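Local coordinates for putative extracellular solute-binding protein (Bordetella bronchiseptica, PDB 4P56) that probably captures small aromatic carboxylates in the periplasm for a TRAP transporter, and binds mandelate in its ligand pocket, at residues R117-A120 with A121-Y125; D133-G137 with V138-G142; D44-M47 with P48-E51. All coordinates share one frame; numbering follows the deposited sequence.

Contact 1: residues R117-A120 with A121-Y125; sequences RSIA and AWDTY
T124 places OG1 beside its own backbone N (chi1 -63°), which turns the hydroxyl back along the helix toward A120. D123 turns the same way (chi1 -78°), and its carboxylate lies alongside I119. Both pairs are i to i+4 contacts within one alpha helix, 114-129, of this periplasmic solute-binding fold. The hydroxyl of T124 donates to the carbonyl of A120, with OG1 2.8 Å from A120 O. T124 N also donates to A120 O, at 3.0 Å. A120 O is thus gripped twice by one residue, and the hydroxyl spends its proton within the helix. One residue earlier, D123 N bonds to I119 O at 3.0 Å. Above that bond the two side chains point the same way, and CG2 of I119 sits 3.6 Å from OD2 of D123. The methyl offers the carboxylate no polar partner. OD2 has its salt bridge with R264 of helix 263-285. W122 N bonds to S118 O at 3.0 Å. The W122 ring leads away from this turn and packs on helix 263-285. On another side A120 and T124 touch F332 of helix 325-340, so the segment lies between two long helices. At A120 O, the N and OG1 of T124 arrive from opposite faces of the carbonyl plane.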
ATOM      1  N   ARG A 117      -7.767   3.110  -7.018  1.00 14.75           N
ATOM      2  CA  ARG A 117      -7.856   2.376  -5.735  1.00 14.08           C
ATOM      3  C   ARG A 117      -7.642   3.269  -4.508  1.00 13.61           C
ATOM      4  O   ARG A 117      -8.314   3.094  -3.480  1.00  9.74           O
ATOM      5  CB  ARG A 117      -6.835   1.247  -5.703  1.00 13.65           C
ATOM      6  CG  ARG A 117      -7.120   0.194  -4.661  1.00 14.40           C
ATOM      7  CD  ARG A 117      -5.956  -0.810  -4.574  1.00  9.52           C
ATOM      8  NE  ARG A 117      -5.727  -1.579  -5.787  1.00 11.26           N
ATOM      9  CZ  ARG A 117      -6.344  -2.727  -6.062  1.00 22.76           C
ATOM     10  NH1 ARG A 117      -7.271  -3.217  -5.242  1.00 28.20           N
ATOM     11  NH2 ARG A 117      -6.047  -3.382  -7.163  1.00 21.03           N
ATOM     12  N   SER A 118      -6.698   4.206  -4.603  1.00 13.85           N
ATOM     13  CA  SER A 118      -6.428   5.121  -3.502  1.00  9.50           C
ATOM     14  C   SER A 118      -7.649   5.989  -3.222  1.00 13.75           C
ATOM     15  O   SER A 118      -8.081   6.142  -2.084  1.00  9.32           O
ATOM     16  CB  SER A 118      -5.252   6.055  -3.835  1.00 10.00           C
ATOM     17  OG  SER A 118      -4.034   5.345  -3.954  1.00 10.97           O
ATOM     18  N   ILE A 119      -8.185   6.595  -4.269  1.00 10.58           N
ATOM     19  CA  ILE A 119      -9.314   7.499  -4.102  1.00 10.13           C
ATOM     20  C   ILE A 119     -10.503   6.734  -3.549  1.00  9.41           C
ATOM     21  O   ILE A 119     -11.131   7.176  -2.598  1.00 11.84           O
ATOM     22  CB  ILE A 119      -9.689   8.181  -5.420  1.00 12.28           C
ATOM     23  CG1 ILE A 119      -8.611   9.195  -5.773  1.00 13.09           C
ATOM     24  CG2 ILE A 119     -11.035   8.890  -5.284  1.00 12.82           C
ATOM     25  CD1 ILE A 119      -8.623   9.601  -7.198  1.00 13.84           C
ATOM     26  N   ALA A 120     -10.800   5.582  -4.132  1.00  9.60           N
ATOM     27  CA  ALA A 120     -11.957   4.809  -3.701  1.00 10.17           C
ATOM     28  C   ALA A 120     -11.737   4.250  -2.301  1.00  9.53           C
ATOM     29  O   ALA A 120     -12.663   4.213  -1.481  1.00  9.70           O
ATOM     30  CB  ALA A 120     -12.265   3.683  -4.712  1.00 10.24           C
ATOM     31  N   ALA A 121     -10.510   3.858  -1.986  1.00  9.55           N
ATOM     32  CA  ALA A 121     -10.236   3.338  -0.641  1.00  8.95           C
ATOM     33  C   ALA A 121     -10.447   4.404   0.420  1.00  8.88           C
ATOM     34  O   ALA A 121     -11.099   4.158   1.430  1.00  9.03           O
ATOM     35  CB  ALA A 121      -8.832   2.784  -0.540  1.00  8.65           C
ATOM     36  N   TRP A 122      -9.862   5.578   0.220  1.00  8.72           N
ATOM     37  CA  TRP A 122     -10.050   6.664   1.177  1.00  8.72           C
ATOM     38  C   TRP A 122     -11.511   7.078   1.284  1.00  9.07           C
ATOM     39  O   TRP A 122     -12.022   7.271   2.379  1.00  9.20           O
ATOM     40  CB  TRP A 122      -9.195   7.897   0.849  1.00  8.59           C
ATOM     41  CG  TRP A 122      -9.654   9.042   1.690  1.00  8.71           C
ATOM     42  CD1 TRP A 122     -10.357  10.129   1.288  1.00 10.18           C
ATOM     43  CD2 TRP A 122      -9.506   9.154   3.116  1.00  8.72           C
ATOM     44  NE1 TRP A 122     -10.652  10.924   2.378  1.00  9.03           N
ATOM     45  CE2 TRP A 122     -10.139  10.342   3.509  1.00  8.92           C
ATOM     46  CE3 TRP A 122      -8.894   8.348   4.094  1.00  8.65           C
ATOM     47  CZ2 TRP A 122     -10.179  10.763   4.843  1.00  9.07           C
ATOM     48  CZ3 TRP A 122      -8.942   8.742   5.412  1.00  8.83           C
ATOM     49  CH2 TRP A 122      -9.571   9.950   5.787  1.00 13.30           C
ATOM     50  N   ASP A 123     -12.177   7.269   0.161  1.00  9.32           N
ATOM     51  CA  ASP A 123     -13.545   7.767   0.206  1.00 11.81           C
ATOM     52  C   ASP A 123     -14.389   6.772   1.009  1.00 10.65           C
ATOM     53  O   ASP A 123     -15.245   7.162   1.806  1.00 10.28           O
ATOM     54  CB  ASP A 123     -14.123   7.966  -1.202  1.00 11.45           C
ATOM     55  CG  ASP A 123     -13.629   9.256  -1.885  1.00 21.21           C
ATOM     56  OD1 ASP A 123     -13.050  10.123  -1.207  1.00 17.82           O
ATOM     57  OD2 ASP A 123     -13.836   9.420  -3.117  1.00 19.06           O
ATOM     58  N   THR A 124     -14.123   5.485   0.831  1.00  9.94           N
ATOM     59  CA  THR A 124     -14.931   4.448   1.496  1.00 10.28           C
ATOM     60  C   THR A 124     -14.610   4.463   2.999  1.00 10.17           C
ATOM     61  O   THR A 124     -15.525   4.428   3.841  1.00 10.58           O
ATOM     62  CB  THR A 124     -14.627   3.075   0.894  1.00 10.30           C
ATOM     63  OG1 THR A 124     -15.002   3.062  -0.508  1.00 10.55           O
ATOM     64  CG2 THR A 124     -15.370   1.975   1.627  1.00 10.70           C
ATOM     65  N   TYR A 125     -13.313   4.501   3.317  1.00  9.72           N
ATOM     66  CA  TYR A 125     -12.831   4.486   4.705  1.00  9.69           C
ATOM     67  C   TYR A 125     -13.369   5.696   5.475  1.00  9.88           C
ATOM     68  O   TYR A 125     -13.878   5.572   6.577  1.00 10.24           O
ATOM     69  CB  TYR A 125     -11.277   4.453   4.766  1.00  9.27           C
ATOM     70  CG  TYR A 125     -10.754   3.830   6.065  1.00  9.40           C
ATOM     71  CD1 TYR A 125     -10.578   4.590   7.194  1.00  9.54           C
ATOM     72  CD2 TYR A 125     -10.527   2.463   6.160  1.00  9.49           C
ATOM     73  CE1 TYR A 125     -10.135   4.019   8.397  1.00  9.81           C
ATOM     74  CE2 TYR A 125     -10.100   1.884   7.352  1.00  9.74           C
ATOM     75  CZ  TYR A 125      -9.902   2.672   8.467  1.00  9.91           C
ATOM     76  OH  TYR A 125      -9.484   2.091   9.661  1.00 10.29           O
TER

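Contact 2: residues D133-G137 with V138-G142; sequences DEHKG and VRLLG
H135 and L140 meet across the bend that leads from the loop after helix 114-129 into strand 139-145. The chain first makes a type I turn from D133 to K136, closed by a weak bond from K136 N to D133 O. E134 ties the loop down: its carboxylate bonds to L101 N. H135 then begins a type II turn that ends at V138. Its CG lies beside the backbone N (chi1 -64°), which turns the imidazole to L140. L140 CD1 sits over one ring face, 3.9 Å from the H135 ring centroid and 19° off the normal, a CH-pi contact. The other methyl, CD2, is 3.7 Å from H135 ND1. K136 extends away from the strand. G137 has a positive phi of 96°, as suits the third place of a type II turn. There a beta carbon would press on the carbonyl oxygen of K136. The turn is closed by V138 N to H135 O, straight but weak at 3.4 Å. H135 NE2 is hydrogen-bonded to NE2 of H92. In such a bond one imidazole must carry the proton and the other accept it, so the tautomers of H135 and H92 are probably coupled, while L140 offers the H135 ring only methyls.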
ATOM      1  N   ASP A 133     -12.220   3.140  14.738  1.00 11.47           N
ATOM      2  CA  ASP A 133     -11.044   3.598  15.501  1.00 15.00           C
ATOM      3  C   ASP A 133      -9.819   2.694  15.308  1.00  9.92           C
ATOM      4  O   ASP A 133      -9.021   2.523  16.230  1.00 12.96           O
ATOM      5  CB  ASP A 133     -11.402   3.678  17.004  1.00 13.45           C
ATOM      6  CG  ASP A 133     -10.500   4.598  17.794  1.00 21.93           C
ATOM      7  OD1 ASP A 133      -9.881   5.511  17.182  1.00 16.14           O
ATOM      8  OD2 ASP A 133     -10.455   4.414  19.051  1.00 17.67           O
ATOM      9  N   GLU A 134      -9.629   2.149  14.110  1.00  8.88           N
ATOM     10  CA  GLU A 134      -8.444   1.319  13.870  1.00  8.41           C
ATOM     11  C   GLU A 134      -7.131   2.086  14.065  1.00  8.16           C
ATOM     12  O   GLU A 134      -6.122   1.469  14.418  1.00  9.41           O
ATOM     13  CB  GLU A 134      -8.465   0.737  12.469  1.00  7.94           C
ATOM     14  CG  GLU A 134      -9.569  -0.260  12.218  1.00  8.27           C
ATOM     15  CD  GLU A 134      -9.397  -0.978  10.919  1.00  7.89           C
ATOM     16  OE1 GLU A 134      -9.053  -0.321   9.878  1.00  7.47           O
ATOM     17  OE2 GLU A 134      -9.573  -2.233  10.945  1.00  9.28           O
ATOM     18  N   HIS A 135      -7.130   3.401  13.811  1.00 12.62           N
ATOM     19  CA  HIS A 135      -5.909   4.227  13.920  1.00 13.99           C
ATOM     20  C   HIS A 135      -5.849   4.939  15.278  1.00  9.72           C
ATOM     21  O   HIS A 135      -5.469   6.105  15.368  1.00 12.80           O
ATOM     22  CB  HIS A 135      -5.848   5.259  12.768  1.00 11.12           C
ATOM     23  CG  HIS A 135      -5.730   4.630  11.418  1.00  7.38           C
ATOM     24  ND1 HIS A 135      -6.788   4.022  10.782  1.00  9.23           N
ATOM     25  CD2 HIS A 135      -4.658   4.475  10.621  1.00  7.47           C
ATOM     26  CE1 HIS A 135      -6.361   3.505   9.636  1.00 12.63           C
ATOM     27  NE2 HIS A 135      -5.076   3.760   9.530  1.00  7.24           N
ATOM     28  N   LYS A 136      -6.272   4.238  16.334  1.00  9.42           N
ATOM     29  CA  LYS A 136      -6.389   4.844  17.653  1.00 12.22           C
ATOM     30  C   LYS A 136      -5.076   5.504  18.050  1.00 10.33           C
ATOM     31  O   LYS A 136      -4.009   4.915  17.874  1.00 14.50           O
ATOM     32  CB  LYS A 136      -6.731   3.772  18.689  1.00 11.81           C
ATOM     33  CG  LYS A 136      -6.902   4.306  20.096  1.00 16.93           C
ATOM     34  CD  LYS A 136      -7.199   3.180  21.094  1.00 25.18           C
ATOM     35  CE  LYS A 136      -7.661   3.752  22.432  1.00 26.63           C
ATOM     36  NZ  LYS A 136      -7.877   2.663  23.405  1.00 24.94           N
ATOM     37  N   GLY A 137      -5.166   6.710  18.600  1.00 15.83           N
ATOM     38  CA  GLY A 137      -4.030   7.343  19.250  1.00 18.05           C
ATOM     39  C   GLY A 137      -3.238   8.306  18.374  1.00 17.62           C
ATOM     40  O   GLY A 137      -2.354   8.996  18.871  1.00 12.27           O
ATOM     41  N   VAL A 138      -3.551   8.356  17.082  1.00 10.08           N
ATOM     42  CA  VAL A 138      -2.954   9.338  16.167  1.00  9.94           C
ATOM     43  C   VAL A 138      -4.081   9.954  15.323  1.00  9.78           C
ATOM     44  O   VAL A 138      -5.225   9.453  15.320  1.00 10.13           O
ATOM     45  CB  VAL A 138      -1.913   8.716  15.208  1.00  9.37           C
ATOM     46  CG1 VAL A 138      -0.765   8.031  16.002  1.00 11.08           C
ATOM     47  CG2 VAL A 138      -2.575   7.719  14.261  1.00 10.34           C
ATOM     48  N   ARG A 139      -3.801  11.051  14.631  1.00 10.27           N
ATOM     49  CA  ARG A 139      -4.792  11.575  13.696  1.00 10.18           C
ATOM     50  C   ARG A 139      -4.541  10.987  12.343  1.00  9.52           C
ATOM     51  O   ARG A 139      -3.424  11.028  11.838  1.00  9.71           O
ATOM     52  CB  ARG A 139      -4.783  13.095  13.609  1.00 12.01           C
ATOM     53  CG  ARG A 139      -5.655  13.603  12.466  1.00 14.16           C
ATOM     54  CD  ARG A 139      -5.657  15.121  12.348  1.00 15.28           C
ATOM     55  NE  ARG A 139      -6.579  15.696  13.320  1.00 23.19           N
ATOM     56  CZ  ARG A 139      -7.863  15.957  13.096  1.00 26.45           C
ATOM     57  NH1 ARG A 139      -8.417  15.744  11.905  1.00 15.26           N
ATOM     58  NH2 ARG A 139      -8.595  16.466  14.076  1.00 25.81           N
ATOM     59  N   LEU A 140      -5.577  10.375  11.770  1.00  8.86           N
ATOM     60  CA  LEU A 140      -5.480   9.816  10.427  1.00  8.53           C
ATOM     61  C   LEU A 140      -5.749  10.929   9.419  1.00  8.64           C
ATOM     62  O   LEU A 140      -6.834  11.485   9.377  1.00  9.80           O
ATOM     63  CB  LEU A 140      -6.507   8.696  10.242  1.00  8.08           C
ATOM     64  CG  LEU A 140      -6.592   8.036   8.864  1.00  9.71           C
ATOM     65  CD1 LEU A 140      -5.283   7.377   8.456  1.00  7.21           C
ATOM     66  CD2 LEU A 140      -7.750   7.031   8.810  1.00 15.00           C
ATOM     67  N   LEU A 141      -4.762  11.243   8.599  1.00  8.78           N
ATOM     68  CA  LEU A 141      -4.935  12.293   7.593  1.00  9.39           C
ATOM     69  C   LEU A 141      -5.498  11.700   6.282  1.00 11.85           C
ATOM     70  O   LEU A 141      -6.347  12.303   5.632  1.00 10.58           O
ATOM     71  CB  LEU A 141      -3.619  13.016   7.332  1.00  9.45           C
ATOM     72  CG  LEU A 141      -3.098  13.883   8.465  1.00 10.50           C
ATOM     73  CD1 LEU A 141      -1.723  14.445   8.104  1.00 13.97           C
ATOM     74  CD2 LEU A 141      -4.072  15.061   8.833  1.00 10.71           C
ATOM     75  N   GLY A 142      -5.036  10.519   5.895  1.00  8.20           N
ATOM     76  CA  GLY A 142      -5.458   9.955   4.624  1.00  9.52           C
ATOM     77  C   GLY A 142      -4.912   8.561   4.409  1.00  7.46           C
ATOM     78  O   GLY A 142      -4.074   8.108   5.182  1.00  7.17           O
TER

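Contact 3: residues D44-M47 with P48-E51; sequences DFLM and PWGE
F45 and L46 reach W49 on the buried side of helix 40-56, the helix of the beta-alpha-beta unit between strands 28-31 and 62-65. W49 has CG anti to its backbone N (chi1 -180°), which points the indole at L269 of helix 263-285, L63 and V240 of strand 237-242. F45 CE1 lies over one face of the indole, 4.2 Å above its plane and toward the rim. The two ring planes are turned 32° apart, an oblique meeting. L46 crosses the indole, with CD2 3.9 Å from W49 CE3. Backbone bonds underlie this packing: W49 N meets F45 O at 2.9 Å, and G50 N meets L46 O at 2.8 Å. Helix 263-285 and V240 also pack against F45, and W49 NE1 donates to L261 O.

The looser side holds D44, P48 and E51, all partly exposed. P48 has no N-H to give to the turn before, and the helix kinks there. A wider pi-type turn at 44-46 precedes it. The proline ring lies against the D44 carbonyl, with CG 3.4 Å from D44 O. E51 N bonds to M47 O at 3.0 Å. Its carboxylate is paired with R54 in a salt bridge, and the D44 carboxylate bonds to H277. The chemistry is therefore divided by face: aromatic and aliphatic contacts anchor the inner side, while charged groups and the one proline nitrogen that cannot donate mark the outer one.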
ATOM      1  N   ASP A  44       8.083  11.782  -4.871  1.00 16.65           N
ATOM      2  CA  ASP A  44       7.016  12.275  -5.735  1.00 13.39           C
ATOM      3  C   ASP A  44       5.668  12.435  -5.049  1.00 13.91           C
ATOM      4  O   ASP A  44       4.710  12.843  -5.684  1.00 15.04           O
ATOM      5  CB  ASP A  44       6.870  11.416  -6.982  1.00 13.83           C
ATOM      6  CG  ASP A  44       8.093  11.497  -7.881  1.00 16.60           C
ATOM      7  OD1 ASP A  44       8.825  12.486  -7.808  1.00 21.78           O
ATOM      8  OD2 ASP A  44       8.308  10.594  -8.692  1.00 21.68           O
ATOM      9  N   PHE A  45       5.596  12.141  -3.769  1.00 11.66           N
ATOM     10  CA  PHE A  45       4.339  12.300  -3.035  1.00 10.76           C
ATOM     11  C   PHE A  45       4.571  13.207  -1.838  1.00 10.62           C
ATOM     12  O   PHE A  45       4.146  14.338  -1.845  1.00 10.63           O
ATOM     13  CB  PHE A  45       3.740  10.953  -2.580  1.00 10.12           C
ATOM     14  CG  PHE A  45       2.750  11.093  -1.484  1.00  9.37           C
ATOM     15  CD1 PHE A  45       1.760  12.052  -1.549  1.00  9.16           C
ATOM     16  CD2 PHE A  45       2.831  10.282  -0.347  1.00  8.97           C
ATOM     17  CE1 PHE A  45       0.848  12.201  -0.487  1.00  8.82           C
ATOM     18  CE2 PHE A  45       1.941  10.435   0.717  1.00 15.23           C
ATOM     19  CZ  PHE A  45       0.953  11.400   0.651  1.00 12.58           C
ATOM     20  N   LEU A  46       5.308  12.735  -0.843  1.00 10.70           N
ATOM     21  CA  LEU A  46       5.424  13.472   0.408  1.00 10.59           C
ATOM     22  C   LEU A  46       6.126  14.822   0.244  1.00 11.31           C
ATOM     23  O   LEU A  46       5.749  15.822   0.885  1.00 11.21           O
ATOM     24  CB  LEU A  46       6.164  12.637   1.435  1.00 13.21           C
ATOM     25  CG  LEU A  46       5.299  11.492   1.993  1.00 17.25           C
ATOM     26  CD1 LEU A  46       6.145  10.490   2.703  1.00 14.51           C
ATOM     27  CD2 LEU A  46       4.239  12.047   2.931  1.00 12.94           C
HETATM   28  N   MSE A  47       7.160  14.865  -0.580  1.00 12.04           N
HETATM   29  CA  MSE A  47       7.894  16.126  -0.746  1.00 12.86           C
HETATM   30  C   MSE A  47       7.001  17.179  -1.431  1.00 15.47           C
HETATM   31  O   MSE A  47       6.850  18.290  -0.923  1.00 12.83           O
HETATM   32  CB  MSE A  47       9.197  15.900  -1.518  1.00 16.77           C
HETATM   33  CG  MSE A  47      10.225  15.107  -0.720  1.00 26.37           C
HETATM   34 SE   MSE A  47      10.764  15.985   0.974  1.00 32.19          SE
HETATM   35  CE  MSE A  47       9.486  15.346   2.259  1.00 14.82           C
ATOM     36  N   PRO A  48       6.397  16.830  -2.581  1.00 12.63           N
ATOM     37  CA  PRO A  48       5.496  17.823  -3.183  1.00 12.55           C
ATOM     38  C   PRO A  48       4.327  18.194  -2.277  1.00 11.73           C
ATOM     39  O   PRO A  48       3.876  19.342  -2.281  1.00 11.81           O
ATOM     40  CB  PRO A  48       4.990  17.149  -4.468  1.00 16.91           C
ATOM     41  CG  PRO A  48       5.765  15.855  -4.617  1.00 23.49           C
ATOM     42  CD  PRO A  48       6.785  15.754  -3.516  1.00 14.89           C
ATOM     43  N   TRP A  49       3.839  17.231  -1.504  1.00 14.87           N
ATOM     44  CA  TRP A  49       2.705  17.479  -0.611  1.00 12.69           C
ATOM     45  C   TRP A  49       3.140  18.455   0.478  1.00 10.96           C
ATOM     46  O   TRP A  49       2.417  19.374   0.838  1.00 10.85           O
ATOM     47  CB  TRP A  49       2.275  16.149  -0.001  1.00 11.99           C
ATOM     48  CG  TRP A  49       1.118  16.173   0.949  1.00 10.61           C
ATOM     49  CD1 TRP A  49      -0.188  16.502   0.672  1.00 10.23           C
ATOM     50  CD2 TRP A  49       1.147  15.801   2.333  1.00 13.14           C
ATOM     51  NE1 TRP A  49      -0.964  16.336   1.799  1.00 11.11           N
ATOM     52  CE2 TRP A  49      -0.166  15.917   2.830  1.00 12.44           C
ATOM     53  CE3 TRP A  49       2.158  15.369   3.200  1.00 13.61           C
ATOM     54  CZ2 TRP A  49      -0.487  15.635   4.160  1.00 10.83           C
ATOM     55  CZ3 TRP A  49       1.829  15.079   4.521  1.00 12.21           C
ATOM     56  CH2 TRP A  49       0.522  15.212   4.977  1.00 12.24           C
ATOM     57  N   GLY A  50       4.344  18.261   1.001  1.00 11.03           N
ATOM     58  CA  GLY A  50       4.896  19.200   1.969  1.00 12.05           C
ATOM     59  C   GLY A  50       5.009  20.612   1.380  1.00 16.14           C
ATOM     60  O   GLY A  50       4.748  21.619   2.045  1.00 12.19           O
ATOM     61  N   GLU A  51       5.376  20.693   0.109  1.00 12.48           N
ATOM     62  CA  GLU A  51       5.458  21.997  -0.549  1.00 13.09           C
ATOM     63  C   GLU A  51       4.054  22.638  -0.647  1.00 12.55           C
ATOM     64  O   GLU A  51       3.894  23.871  -0.489  1.00 12.96           O
ATOM     65  CB  GLU A  51       6.098  21.816  -1.918  1.00 13.72           C
ATOM     66  CG  GLU A  51       7.609  21.729  -1.805  1.00 20.89           C
ATOM     67  CD  GLU A  51       8.179  23.078  -1.438  1.00 18.48           C
ATOM     68  OE1 GLU A  51       8.199  23.949  -2.331  1.00 16.02           O
ATOM     69  OE2 GLU A  51       8.561  23.287  -0.261  1.00 17.54           O
TER

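Contact 1 is the most buried of the three. Contacts 2 and 3 are partly buried, each with a side near solvent. Contacts 1 and 2 lie on consecutive elements, helix 114-129 and the loop leading into strand 139-145. They touch directly: Y125 OH lies 2.5 Å from E134 OE1, a probable hydrogen bond, and W122 packs on G142. Contact 3 lies in helix 40-56. It meets contact 2 through L141 and W49, but not contact 1, whose nearest atoms are about 9 Å away. Within the turns, contact 1 relies on polar grip at a carbonyl, contact 2 on a methyl over an imidazole, and contact 3 on aromatic and aliphatic packing.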